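Local coordinates for protein similar to yteR (Bacilus subtilis) (Clostridium acetobutylicum, PDB 4WU0) that probably acts as a family 105 glycoside hydrolase, releasing unsaturated sugars from rhamnogalacturonan fragments of pectin, at residues 129-134 against 201-207; 197-201 against 316-320; 33-39 against 352-356; 15-19 against 343-348. All blocks are in the same frame, centred on the assembly; numbering follows the deposited sequence.

Contact 1 (129-134 against 201-207); sequences LDGLYM and AMGWYVM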
loop_
_atom_site.group_PDB
_atom_site.type_symbol
_atom_site.label_atom_id
_atom_site.label_comp_id
_atom_site.label_asym_id
_atom_site.label_seq_id
_atom_site.Cartn_x
_atom_site.Cartn_y
_atom_site.Cartn_z
ATOM N N LEU A 129 0.635 -8.374 -5.799
ATOM C CA LEU A 129 0.807 -6.927 -5.963
ATOM C C LEU A 129 1.113 -6.260 -4.623
ATOM O O LEU A 129 1.922 -5.315 -4.574
ATOM C CB LEU A 129 -0.441 -6.279 -6.577
ATOM C CG LEU A 129 -0.757 -6.586 -8.042
ATOM C CD1 LEU A 129 -1.971 -5.851 -8.507
ATOM C CD2 LEU A 129 0.448 -6.252 -8.915
ATOM N N ASP A 130 0.446 -6.707 -3.554
ATOM C CA ASP A 130 0.654 -6.142 -2.226
ATOM C C ASP A 130 2.141 -6.002 -1.910
ATOM O O ASP A 130 2.555 -5.015 -1.311
ATOM C CB ASP A 130 0.038 -7.010 -1.092
ATOM C CG ASP A 130 -1.375 -7.491 -1.358
ATOM O OD1 ASP A 130 -1.681 -7.907 -2.474
ATOM O OD2 ASP A 130 -2.190 -7.483 -0.404
ATOM N N GLY A 131 2.941 -7.015 -2.262
ATOM C CA GLY A 131 4.343 -7.061 -1.904
ATOM C C GLY A 131 5.212 -5.976 -2.493
ATOM O O GLY A 131 6.251 -5.637 -1.937
ATOM N N LEU A 132 4.822 -5.452 -3.655
ATOM C CA LEU A 132 5.573 -4.374 -4.262
ATOM C C LEU A 132 5.569 -3.141 -3.387
ATOM O O LEU A 132 6.527 -2.381 -3.388
ATOM C CB LEU A 132 5.025 -4.042 -5.654
ATOM C CG LEU A 132 5.553 -4.936 -6.778
ATOM C CD1 LEU A 132 7.034 -4.689 -7.003
ATOM C CD2 LEU A 132 5.277 -6.412 -6.508
ATOM N N TYR A 133 4.493 -2.937 -2.635
ATOM C CA TYR A 133 4.406 -1.800 -1.724
ATOM C C TYR A 133 5.185 -2.091 -0.451
ATOM O O TYR A 133 5.891 -1.216 0.053
ATOM C CB TYR A 133 2.951 -1.512 -1.348
ATOM C CG TYR A 133 2.799 -0.287 -0.482
ATOM C CD1 TYR A 133 2.945 0.977 -1.017
ATOM C CD2 TYR A 133 2.532 -0.393 0.870
ATOM C CE1 TYR A 133 2.803 2.079 -0.231
ATOM C CE2 TYR A 133 2.385 0.712 1.664
ATOM C CZ TYR A 133 2.510 1.950 1.115
ATOM O OH TYR A 133 2.343 3.076 1.906
ATOM N N MET A 134 5.068 -3.316 0.069
ATOM C CA MET A 134 5.695 -3.645 1.356
ATOM C C MET A 134 7.211 -3.746 1.269
ATOM O O MET A 134 7.930 -3.414 2.224
ATOM C CB MET A 134 5.180 -4.976 1.900
ATOM C CG MET A 134 3.677 -5.168 1.812
ATOM S SD MET A 134 2.763 -3.895 2.656
ATOM C CE MET A 134 1.095 -4.335 2.115
ATOM N N ALA A 201 -5.397 -4.464 -4.080
ATOM C CA ALA A 201 -4.159 -4.908 -4.725
ATOM C C ALA A 201 -3.692 -3.912 -5.772
ATOM O O ALA A 201 -2.496 -3.550 -5.823
ATOM C CB ALA A 201 -4.334 -6.256 -5.314
ATOM N N MET A 202 -4.600 -3.445 -6.624
ATOM C CA MET A 202 -4.223 -2.372 -7.530
ATOM C C MET A 202 -3.801 -1.128 -6.772
ATOM O O MET A 202 -2.882 -0.444 -7.181
ATOM C CB MET A 202 -5.351 -2.023 -8.496
ATOM C CG MET A 202 -5.462 -2.953 -9.682
ATOM S SD MET A 202 -4.035 -2.901 -10.800
ATOM C CE MET A 202 -4.089 -1.233 -11.474
ATOM N N GLY A 203 -4.481 -0.815 -5.675
ATOM C CA GLY A 203 -4.100 0.314 -4.838
ATOM C C GLY A 203 -2.662 0.195 -4.337
ATOM O O GLY A 203 -1.903 1.156 -4.387
ATOM N N TRP A 204 -2.276 -0.979 -3.845
ATOM C CA TRP A 204 -0.906 -1.184 -3.400
ATOM C C TRP A 204 0.080 -0.870 -4.517
ATOM O O TRP A 204 1.088 -0.205 -4.307
ATOM C CB TRP A 204 -0.667 -2.623 -2.972
ATOM C CG TRP A 204 -1.336 -3.080 -1.664
ATOM C CD1 TRP A 204 -2.053 -4.234 -1.482
ATOM C CD2 TRP A 204 -1.303 -2.436 -0.376
ATOM N NE1 TRP A 204 -2.455 -4.344 -0.182
ATOM C CE2 TRP A 204 -2.024 -3.249 0.513
ATOM C CE3 TRP A 204 -0.738 -1.254 0.112
ATOM C CZ2 TRP A 204 -2.209 -2.918 1.845
ATOM C CZ3 TRP A 204 -0.915 -0.940 1.442
ATOM C CH2 TRP A 204 -1.638 -1.771 2.294
ATOM N N TYR A 205 -0.212 -1.378 -5.710
ATOM C CA TYR A 205 0.727 -1.245 -6.812
ATOM C C TYR A 205 0.859 0.214 -7.256
ATOM O O TYR A 205 1.976 0.683 -7.517
ATOM C CB TYR A 205 0.337 -2.138 -7.992
ATOM C CG TYR A 205 1.405 -2.261 -9.051
ATOM C CD1 TYR A 205 2.593 -2.926 -8.804
ATOM C CD2 TYR A 205 1.207 -1.740 -10.315
ATOM C CE1 TYR A 205 3.587 -3.043 -9.787
ATOM C CE2 TYR A 205 2.177 -1.877 -11.303
ATOM C CZ TYR A 205 3.358 -2.517 -11.025
ATOM O OH TYR A 205 4.321 -2.617 -11.986
ATOM N N VAL A 206 -0.254 0.943 -7.362
ATOM C CA VAL A 206 -0.128 2.356 -7.745
ATOM C C VAL A 206 0.518 3.230 -6.665
ATOM O O VAL A 206 1.303 4.130 -6.977
ATOM C CB VAL A 206 -1.433 2.982 -8.308
ATOM C CG1 VAL A 206 -1.826 2.280 -9.588
ATOM C CG2 VAL A 206 -2.569 2.947 -7.317
ATOM N N MET A 207 0.245 2.955 -5.393
ATOM C CA MET A 207 0.976 3.650 -4.340
ATOM C C MET A 207 2.459 3.331 -4.413
ATOM O O MET A 207 3.298 4.226 -4.256
ATOM C CB MET A 207 0.498 3.277 -2.958
ATOM C CG MET A 207 1.123 4.119 -1.926
ATOM S SD MET A 207 0.392 3.750 -0.346
ATOM C CE MET A 207 -1.228 4.135 -0.780
#
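CG of Trp204 stands anti to its own carbonyl carbon (chi1 -71°), which lays the indole against helix 129-146; Tyr133, with CG anti to the backbone N, brings its ring across to the indole. The two helices, 129-146 and 199-215, belong to the alpha/alpha barrel expected of this glycoside hydrolase clan, and their short segments approach to 7.4 Å between axes at 34°. The Tyr133 ring and the six-membered ring of Trp204 are tilted by 29° and slid apart so that they barely overlap, Tyr133 CD2 lying 3.5 Å from Trp204 CE3. Met134, bent at chi2, brings its methyl over a face of the same indole, with CE 3.6 Å from the six-membered centroid and its sulfur farther above that face. Asp130 crosses the pyrrole side at a slant: OD2 lies 3.2 Å from Trp204 NE1, while OD1 has a weak hydrogen bond with His176. One residue earlier, Leu129 forks: CD1 sits 4.0 Å from Ala201 CB, and CD2 approaches Tyr205 CD1 obliquely. The Tyr205 hydroxyl bonds to the Phe159 carbonyl, and at the edge of the tyrosine ring, near its plane, Leu132 CG lies 4.1 Å from Tyr205 CE1.

Contact 2 (197-201 against 316-320); sequences FWGRA and ICYVA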
loop_
_atom_site.group_PDB
_atom_site.type_symbol
_atom_site.label_atom_id
_atom_site.label_comp_id
_atom_site.label_asym_id
_atom_site.label_seq_id
_atom_site.Cartn_x
_atom_site.Cartn_y
_atom_site.Cartn_z
ATOM N N PHE A 197 -9.336 -8.850 -10.480
ATOM C CA PHE A 197 -8.733 -7.562 -10.160
ATOM C C PHE A 197 -9.328 -7.069 -8.848
ATOM O O PHE A 197 -10.484 -6.653 -8.782
ATOM C CB PHE A 197 -8.994 -6.547 -11.274
ATOM C CG PHE A 197 -8.659 -7.050 -12.647
ATOM C CD1 PHE A 197 -7.357 -7.418 -12.977
ATOM C CD2 PHE A 197 -9.644 -7.131 -13.611
ATOM C CE1 PHE A 197 -7.081 -7.873 -14.254
ATOM C CE2 PHE A 197 -9.388 -7.591 -14.881
ATOM C CZ PHE A 197 -8.100 -7.965 -15.207
ATOM N N TRP A 198 -8.522 -7.150 -7.803
ATOM C CA TRP A 198 -8.917 -6.723 -6.463
ATOM C C TRP A 198 -8.516 -5.277 -6.258
ATOM O O TRP A 198 -7.379 -4.895 -6.531
ATOM C CB TRP A 198 -8.236 -7.616 -5.426
ATOM C CG TRP A 198 -8.600 -7.308 -4.013
ATOM C CD1 TRP A 198 -9.811 -6.914 -3.540
ATOM C CD2 TRP A 198 -7.721 -7.349 -2.880
ATOM N NE1 TRP A 198 -9.742 -6.723 -2.175
ATOM C CE2 TRP A 198 -8.468 -6.984 -1.755
ATOM C CE3 TRP A 198 -6.370 -7.661 -2.718
ATOM C CZ2 TRP A 198 -7.909 -6.922 -0.476
ATOM C CZ3 TRP A 198 -5.827 -7.600 -1.461
ATOM C CH2 TRP A 198 -6.597 -7.238 -0.353
ATOM N N GLY A 199 -9.462 -4.470 -5.793
ATOM C CA GLY A 199 -9.241 -3.050 -5.604
ATOM C C GLY A 199 -8.001 -2.709 -4.800
ATOM O O GLY A 199 -7.155 -1.914 -5.229
ATOM N N ARG A 200 -7.887 -3.289 -3.612
ATOM C CA ARG A 200 -6.761 -2.926 -2.762
ATOM C C ARG A 200 -5.417 -3.353 -3.373
ATOM O O ARG A 200 -4.428 -2.644 -3.224
ATOM C CB ARG A 200 -6.919 -3.478 -1.342
ATOM C CG ARG A 200 -5.673 -3.216 -0.501
ATOM C CD ARG A 200 -5.878 -3.150 1.005
ATOM N NE ARG A 200 -6.174 -4.437 1.634
ATOM C CZ ARG A 200 -7.283 -4.723 2.306
ATOM N NH1 ARG A 200 -7.404 -5.906 2.878
ATOM N NH2 ARG A 200 -8.250 -3.829 2.463
ATOM N N ALA A 201 -5.397 -4.464 -4.080
ATOM C CA ALA A 201 -4.159 -4.908 -4.725
ATOM C C ALA A 201 -3.692 -3.912 -5.772
ATOM O O ALA A 201 -2.496 -3.550 -5.823
ATOM C CB ALA A 201 -4.334 -6.256 -5.314
ATOM N N ILE A 316 -14.361 -1.046 4.607
ATOM C CA ILE A 316 -12.997 -1.483 4.336
ATOM C C ILE A 316 -12.937 -3.009 4.328
ATOM O O ILE A 316 -13.376 -3.659 5.253
ATOM C CB ILE A 316 -12.038 -0.947 5.406
ATOM C CG1 ILE A 316 -12.124 0.583 5.517
ATOM C CG2 ILE A 316 -10.635 -1.429 5.134
ATOM C CD1 ILE A 316 -11.625 1.085 6.841
ATOM N N CYS A 317 -12.376 -3.580 3.274
ATOM C CA CYS A 317 -12.188 -5.032 3.254
ATOM C C CYS A 317 -11.140 -5.381 4.302
ATOM O O CYS A 317 -10.015 -4.921 4.208
ATOM C CB CYS A 317 -11.711 -5.489 1.877
ATOM S SG CYS A 317 -11.316 -7.273 1.880
ATOM N N TYR A 318 -11.476 -6.196 5.288
ATOM C CA TYR A 318 -10.551 -6.425 6.391
ATOM C C TYR A 318 -9.247 -7.124 5.940
ATOM O O TYR A 318 -8.148 -6.775 6.396
ATOM C CB TYR A 318 -11.227 -7.211 7.515
ATOM C CG TYR A 318 -10.293 -7.594 8.641
ATOM C CD1 TYR A 318 -9.618 -6.624 9.384
ATOM C CD2 TYR A 318 -10.062 -8.925 8.944
ATOM C CE1 TYR A 318 -8.755 -6.986 10.396
ATOM C CE2 TYR A 318 -9.209 -9.288 9.959
ATOM C CZ TYR A 318 -8.557 -8.316 10.679
ATOM O OH TYR A 318 -7.695 -8.689 11.694
ATOM N N VAL A 319 -9.397 -8.133 5.092
ATOM C CA VAL A 319 -8.291 -8.989 4.673
ATOM C C VAL A 319 -8.707 -9.738 3.416
ATOM O O VAL A 319 -9.864 -10.099 3.247
ATOM C CB VAL A 319 -7.892 -10.001 5.786
ATOM C CG1 VAL A 319 -9.038 -10.973 6.091
ATOM C CG2 VAL A 319 -6.621 -10.769 5.409
ATOM N N ALA A 320 -7.762 -9.943 2.521
ATOM C CA ALA A 320 -7.928 -10.884 1.419
ATOM C C ALA A 320 -6.553 -11.411 1.049
ATOM O O ALA A 320 -5.535 -10.735 1.253
ATOM C CB ALA A 320 -8.562 -10.241 0.223
HETATM O O HOH W 1 -5.368 -8.088 3.191
#
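Ile316, near the end of strand 311-317, touches the guanidinium of Arg200 loosely through CG2, and the next residue makes the hydrogen bonds. The carbonyl oxygen of Cys317 receives Arg200 NH2 at 2.7 Å with an N-H...O angle of 155°, in the carbonyl plane and on a lone pair. Arg200 NH1 adds a weak second bond to the same Cys317 O at 3.1 Å. A bend at chi3 (71°) turns the arginine end so that this oxygen lies at its edge, and Trp198 CZ2 sits over one face of the guanidinium. Cys317 SG meets the indole obliquely, 4.2 Å from Trp198 CZ2, a sulfur-aromatic contact. Past Tyr318, Val319 CA reaches the guanidinium edge, 3.7 Å from Arg200 NH1. Ala320 then places CB over a face of Trp198, 3.5 Å from CZ2, in a CH-pi contact; Arg200 CB and Ala201 N lie over the opposite face. A water accepts from both Arg200 NH1 and Ala320 N, at 3.0 and 3.1 Å. NH2 also bonds Ser265 and has a long, weak ion pair with Glu263. Two N-H groups of a cation, one bonding weakly, would probably polarise the carbonyl that links strand end to helix start.

Contact 3 (33-39 against 352-356); sequences GIAKVYE and LLASY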
loop_
_atom_site.group_PDB
_atom_site.type_symbol
_atom_site.label_atom_id
_atom_site.label_comp_id
_atom_site.label_asym_id
_atom_site.label_seq_id
_atom_site.Cartn_x
_atom_site.Cartn_y
_atom_site.Cartn_z
ATOM N N GLY A 33 0.707 7.953 7.579
ATOM C CA GLY A 33 -0.301 8.985 7.397
ATOM C C GLY A 33 -0.274 10.008 8.522
ATOM O O GLY A 33 -0.364 11.214 8.296
ATOM N N ILE A 34 -0.152 9.534 9.752
ATOM C CA ILE A 34 -0.087 10.435 10.900
ATOM C C ILE A 34 1.174 11.311 10.820
ATOM O O ILE A 34 1.181 12.462 11.237
ATOM C CB ILE A 34 -0.210 9.659 12.231
ATOM C CG1 ILE A 34 -1.621 9.058 12.325
ATOM C CG2 ILE A 34 0.049 10.586 13.419
ATOM C CD1 ILE A 34 -1.842 8.137 13.496
ATOM N N ALA A 35 2.246 10.768 10.257
ATOM C CA ALA A 35 3.472 11.536 10.122
ATOM C C ALA A 35 3.282 12.740 9.201
ATOM O O ALA A 35 3.922 13.770 9.401
ATOM C CB ALA A 35 4.619 10.669 9.649
ATOM N N LYS A 36 2.395 12.633 8.209
ATOM C CA LYS A 36 2.107 13.787 7.354
ATOM C C LYS A 36 1.361 14.881 8.127
ATOM O O LYS A 36 1.551 16.072 7.877
ATOM C CB LYS A 36 1.300 13.385 6.122
ATOM C CG LYS A 36 1.973 12.368 5.203
ATOM C CD LYS A 36 3.407 12.684 4.831
ATOM C CE LYS A 36 3.525 13.659 3.687
ATOM N NZ LYS A 36 4.932 13.736 3.170
ATOM N N VAL A 37 0.523 14.472 9.073
ATOM C CA VAL A 37 -0.185 15.427 9.908
ATOM C C VAL A 37 0.796 16.138 10.837
ATOM O O VAL A 37 0.703 17.345 11.025
ATOM C CB VAL A 37 -1.314 14.742 10.689
ATOM C CG1 VAL A 37 -1.977 15.704 11.654
ATOM C CG2 VAL A 37 -2.306 14.176 9.709
ATOM N N TYR A 38 1.773 15.399 11.369
ATOM C CA TYR A 38 2.865 16.004 12.122
ATOM C C TYR A 38 3.610 17.033 11.269
ATOM O O TYR A 38 3.883 18.152 11.716
ATOM C CB TYR A 38 3.848 14.939 12.633
ATOM C CG TYR A 38 5.036 15.551 13.310
ATOM C CD1 TYR A 38 4.878 16.389 14.406
ATOM C CD2 TYR A 38 6.323 15.302 12.854
ATOM C CE1 TYR A 38 5.982 16.974 15.026
ATOM C CE2 TYR A 38 7.417 15.872 13.467
ATOM C CZ TYR A 38 7.242 16.707 14.549
ATOM O OH TYR A 38 8.357 17.246 15.156
ATOM N N GLU A 39 3.907 16.665 10.029
ATOM C CA GLU A 39 4.660 17.527 9.121
ATOM C C GLU A 39 3.991 18.882 8.942
ATOM O O GLU A 39 4.659 19.921 9.022
ATOM C CB GLU A 39 4.800 16.838 7.759
ATOM C CG GLU A 39 5.534 17.623 6.676
ATOM C CD GLU A 39 5.633 16.827 5.379
ATOM O OE1 GLU A 39 5.428 17.408 4.291
ATOM O OE2 GLU A 39 5.900 15.607 5.455
ATOM N N LEU A 352 -5.758 8.900 5.240
ATOM C CA LEU A 352 -4.940 9.998 5.731
ATOM C C LEU A 352 -4.024 10.543 4.651
ATOM O O LEU A 352 -3.871 11.758 4.507
ATOM C CB LEU A 352 -4.059 9.507 6.876
ATOM C CG LEU A 352 -4.736 9.230 8.212
ATOM C CD1 LEU A 352 -3.820 8.382 9.096
ATOM C CD2 LEU A 352 -5.049 10.564 8.879
ATOM N N LEU A 353 -3.377 9.632 3.916
ATOM C CA LEU A 353 -2.438 10.028 2.870
ATOM C C LEU A 353 -3.126 10.748 1.714
ATOM O O LEU A 353 -2.619 11.759 1.214
ATOM C CB LEU A 353 -1.648 8.806 2.356
ATOM C CG LEU A 353 -0.736 8.179 3.410
ATOM C CD1 LEU A 353 -0.216 6.809 2.947
ATOM C CD2 LEU A 353 0.451 9.095 3.706
ATOM N N ALA A 354 -4.272 10.226 1.280
ATOM C CA ALA A 354 -5.053 10.901 0.248
ATOM C C ALA A 354 -5.473 12.280 0.717
ATOM O O ALA A 354 -5.454 13.234 -0.057
ATOM C CB ALA A 354 -6.284 10.059 -0.110
ATOM N N SER A 355 -5.894 12.382 1.973
ATOM C CA SER A 355 -6.332 13.666 2.517
ATOM C C SER A 355 -5.193 14.676 2.503
ATOM O O SER A 355 -5.380 15.828 2.130
ATOM C CB SER A 355 -6.822 13.493 3.951
ATOM O OG SER A 355 -7.937 12.626 4.000
ATOM N N TYR A 356 -4.005 14.241 2.908
ATOM C CA TYR A 356 -2.854 15.125 2.901
ATOM C C TYR A 356 -2.600 15.633 1.479
ATOM O O TYR A 356 -2.369 16.824 1.279
ATOM C CB TYR A 356 -1.625 14.406 3.458
ATOM C CG TYR A 356 -0.342 15.188 3.317
ATOM C CD1 TYR A 356 -0.020 16.190 4.211
ATOM C CD2 TYR A 356 0.530 14.934 2.268
ATOM C CE1 TYR A 356 1.150 16.927 4.076
ATOM C CE2 TYR A 356 1.705 15.674 2.118
ATOM C CZ TYR A 356 2.003 16.658 3.032
ATOM O OH TYR A 356 3.165 17.389 2.900
#
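A helix-helix seam between helix 25-41 and the C-terminal helix 345-360 brings Gly33 against Leu352 and Lys36 against Tyr356. Gly33 has no side chain, and Leu352 CB comes to 3.8 Å from its CA. Leu353 CD2 rests at the same distance, 3.8 Å, from Gly33 CA and also touches Lys36 CG, whose chain it crosses at about a right angle. Beyond the glycine, Leu352 CD1 lies 4.0 Å from Ile34 CG1, the two side chains slanting across each other. The pair is consistent with the alpha/alpha barrel of the clan, here joining regions near the two ends of the chain; the short segments run at 33° with axes 8.8 Å apart. Helix 4-14 packs on Leu352 through Met8 and Ile12, and Tyr272 of helix 264-279 packs on Leu353. Toward the outer end of the seam, Lys36 lies across a face of the Tyr356 ring: CB is 3.6 Å from Tyr356 CD1, and bends at chi2 and chi3 (-49° and -82°) turn the chain back so that CE follows over the ring, although its modelled closeness is doubtful. This folding brings Lys36 NZ to the syn side of Glu39 OE2 in the same helix, a salt bridge at 3.1 Å. The other oxygen, Glu39 OE1, stands 2.7 Å from Tyr356 OH, a weak and unsettled hydrogen bond, with ring and carboxylate planes steeply inclined.

Contact 4 (15-19 against 343-348); sequences KNITL and NEPKGL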
loop_
_atom_site.group_PDB
_atom_site.type_symbol
_atom_site.label_atom_id
_atom_site.label_comp_id
_atom_site.label_asym_id
_atom_site.label_seq_id
_atom_site.Cartn_x
_atom_site.Cartn_y
_atom_site.Cartn_z
ATOM N N LYS A 15 -10.018 7.265 19.459
ATOM C CA LYS A 15 -10.760 6.009 19.448
ATOM C C LYS A 15 -9.845 4.843 19.843
ATOM O O LYS A 15 -10.288 3.702 19.950
ATOM C CB LYS A 15 -11.392 5.771 18.069
ATOM C CG LYS A 15 -12.539 6.750 17.725
ATOM C CD LYS A 15 -12.983 6.609 16.253
ATOM C CE LYS A 15 -13.954 7.690 15.812
ATOM N NZ LYS A 15 -15.287 7.560 16.430
ATOM N N ASN A 16 -8.573 5.160 20.059
ATOM C CA ASN A 16 -7.536 4.179 20.415
ATOM C C ASN A 16 -7.533 2.945 19.520
ATOM O O ASN A 16 -7.554 1.807 19.984
ATOM C CB ASN A 16 -7.635 3.779 21.894
ATOM C CG ASN A 16 -6.330 3.218 22.427
ATOM O OD1 ASN A 16 -5.239 3.592 21.970
ATOM N ND2 ASN A 16 -6.429 2.294 23.380
ATOM N N ILE A 17 -7.515 3.189 18.224
ATOM C CA ILE A 17 -7.454 2.117 17.242
ATOM C C ILE A 17 -6.199 1.289 17.498
ATOM O O ILE A 17 -5.123 1.830 17.726
ATOM C CB ILE A 17 -7.418 2.717 15.826
ATOM C CG1 ILE A 17 -8.662 3.576 15.566
ATOM C CG2 ILE A 17 -7.301 1.640 14.776
ATOM C CD1 ILE A 17 -9.965 2.876 15.745
ATOM N N THR A 18 -6.358 -0.027 17.474
ATOM C CA THR A 18 -5.258 -0.940 17.752
ATOM C C THR A 18 -4.200 -0.888 16.651
ATOM O O THR A 18 -4.484 -1.150 15.477
ATOM C CB THR A 18 -5.760 -2.383 17.879
ATOM O OG1 THR A 18 -6.816 -2.463 18.846
ATOM C CG2 THR A 18 -4.642 -3.312 18.305
ATOM N N LEU A 19 -2.972 -0.566 17.049
ATOM C CA LEU A 19 -1.843 -0.523 16.139
ATOM C C LEU A 19 -0.646 -1.272 16.703
ATOM O O LEU A 19 0.470 -1.118 16.204
ATOM C CB LEU A 19 -1.440 0.937 15.874
ATOM C CG LEU A 19 -2.524 1.852 15.302
ATOM C CD1 LEU A 19 -2.082 3.304 15.320
ATOM C CD2 LEU A 19 -2.889 1.425 13.866
ATOM N N ASN A 343 -12.891 1.591 10.485
ATOM C CA ASN A 343 -11.742 2.008 11.278
ATOM C C ASN A 343 -10.619 0.980 11.325
ATOM O O ASN A 343 -9.998 0.768 12.350
ATOM C CB ASN A 343 -12.180 2.460 12.665
ATOM C CG ASN A 343 -13.047 3.691 12.604
ATOM O OD1 ASN A 343 -13.026 4.419 11.604
ATOM N ND2 ASN A 343 -13.812 3.930 13.648
ATOM N N GLU A 344 -10.383 0.372 10.173
ATOM C CA GLU A 344 -9.314 -0.585 9.965
ATOM C C GLU A 344 -8.115 0.129 9.347
ATOM O O GLU A 344 -8.245 0.798 8.331
ATOM C CB GLU A 344 -9.829 -1.711 9.059
ATOM C CG GLU A 344 -8.793 -2.503 8.289
ATOM C CD GLU A 344 -7.764 -3.134 9.173
ATOM O OE1 GLU A 344 -8.118 -3.577 10.290
ATOM O OE2 GLU A 344 -6.591 -3.183 8.738
ATOM N N PRO A 345 -6.933 -0.034 9.954
ATOM C CA PRO A 345 -5.728 0.620 9.456
ATOM C C PRO A 345 -5.396 0.459 7.969
ATOM O O PRO A 345 -4.814 1.382 7.390
ATOM C CB PRO A 345 -4.642 0.043 10.363
ATOM C CG PRO A 345 -5.342 -0.133 11.661
ATOM C CD PRO A 345 -6.690 -0.657 11.272
ATOM N N LYS A 346 -5.754 -0.661 7.349
ATOM C CA LYS A 346 -5.507 -0.823 5.921
ATOM C C LYS A 346 -6.265 0.229 5.092
ATOM O O LYS A 346 -5.831 0.583 3.998
ATOM C CB LYS A 346 -5.884 -2.223 5.464
ATOM C CG LYS A 346 -5.009 -3.329 6.029
ATOM C CD LYS A 346 -5.561 -4.700 5.673
ATOM C CE LYS A 346 -5.136 -5.773 6.659
ATOM N NZ LYS A 346 -6.010 -5.790 7.833
ATOM N N GLY A 347 -7.364 0.750 5.634
ATOM C CA GLY A 347 -8.074 1.869 5.021
ATOM C C GLY A 347 -7.700 3.232 5.594
ATOM O O GLY A 347 -7.617 4.218 4.866
ATOM N N LEU A 348 -7.484 3.288 6.910
ATOM C CA LEU A 348 -7.208 4.562 7.571
ATOM C C LEU A 348 -5.949 5.222 7.037
ATOM O O LEU A 348 -5.913 6.422 6.807
ATOM C CB LEU A 348 -7.075 4.379 9.089
ATOM C CG LEU A 348 -8.331 3.952 9.830
ATOM C CD1 LEU A 348 -8.007 3.450 11.229
ATOM C CD2 LEU A 348 -9.311 5.081 9.922
#
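Ile17 points across Asn343 at about a right angle, its two branches touching different atoms: CD1 meets Asn343 CB at 3.8 Å, and CG2 sits 3.7 Å from Asn343 O. With CG2 anti to the backbone N, that methyl also touches Pro345 CG and lies 4.0 Å from Leu348 CD1, the leucine crossing it at a slant. Leu19 approaches the proline ring in a similarly slanted way, its CD2 3.6 Å from Pro345 CG. Lys15 runs at right angles to Asn343, its aliphatic CD near ND2, while its ammonium goes to Thr306; the Asn343 amide is held by Leu313 N and Asn312 OD1. The loop 15-19 leaves helix 4-14 through a Schellman motif at Asn16, so the contact joins that turn to the start of helix 345-360. Glu344 is the N-cap there: its OE2 takes Lys346 N at 3.0 Å (163°) and Lys346 NZ at 2.8 Å, from opposite faces of the carboxylate plane. Across the segments mostly methyl and methylene groups touch, some against the carbonyl and amide of Asn343. The helix start and Lys346, whose NZ also bonds Tyr318 O, would probably steady the Glu344 charge within 343-348, beside the apolar seam.

Contact 1 is the core member, wholly buried about 5 Å from the chain centre; contacts 2, 3 and 4 are partly buried and lie farther out. Contacts 1 and 2 share Ala201 and helix 199-215, and they touch where Asp130 meets Trp198. Contacts 3 and 4 both use helix 345-360, in adjoining stretches. Contacts 2 and 4 also meet, Lys346 NZ probably bonding to Tyr318 O. The chemistry follows position: aromatic and sulfur packing in contact 1, an arginine-carbonyl grip with a water in contact 2, leucines on a glycine, then a lysine and tyrosine beside an intrahelical salt bridge in contact 3, and apolar touches beside a capped helix in contact 4.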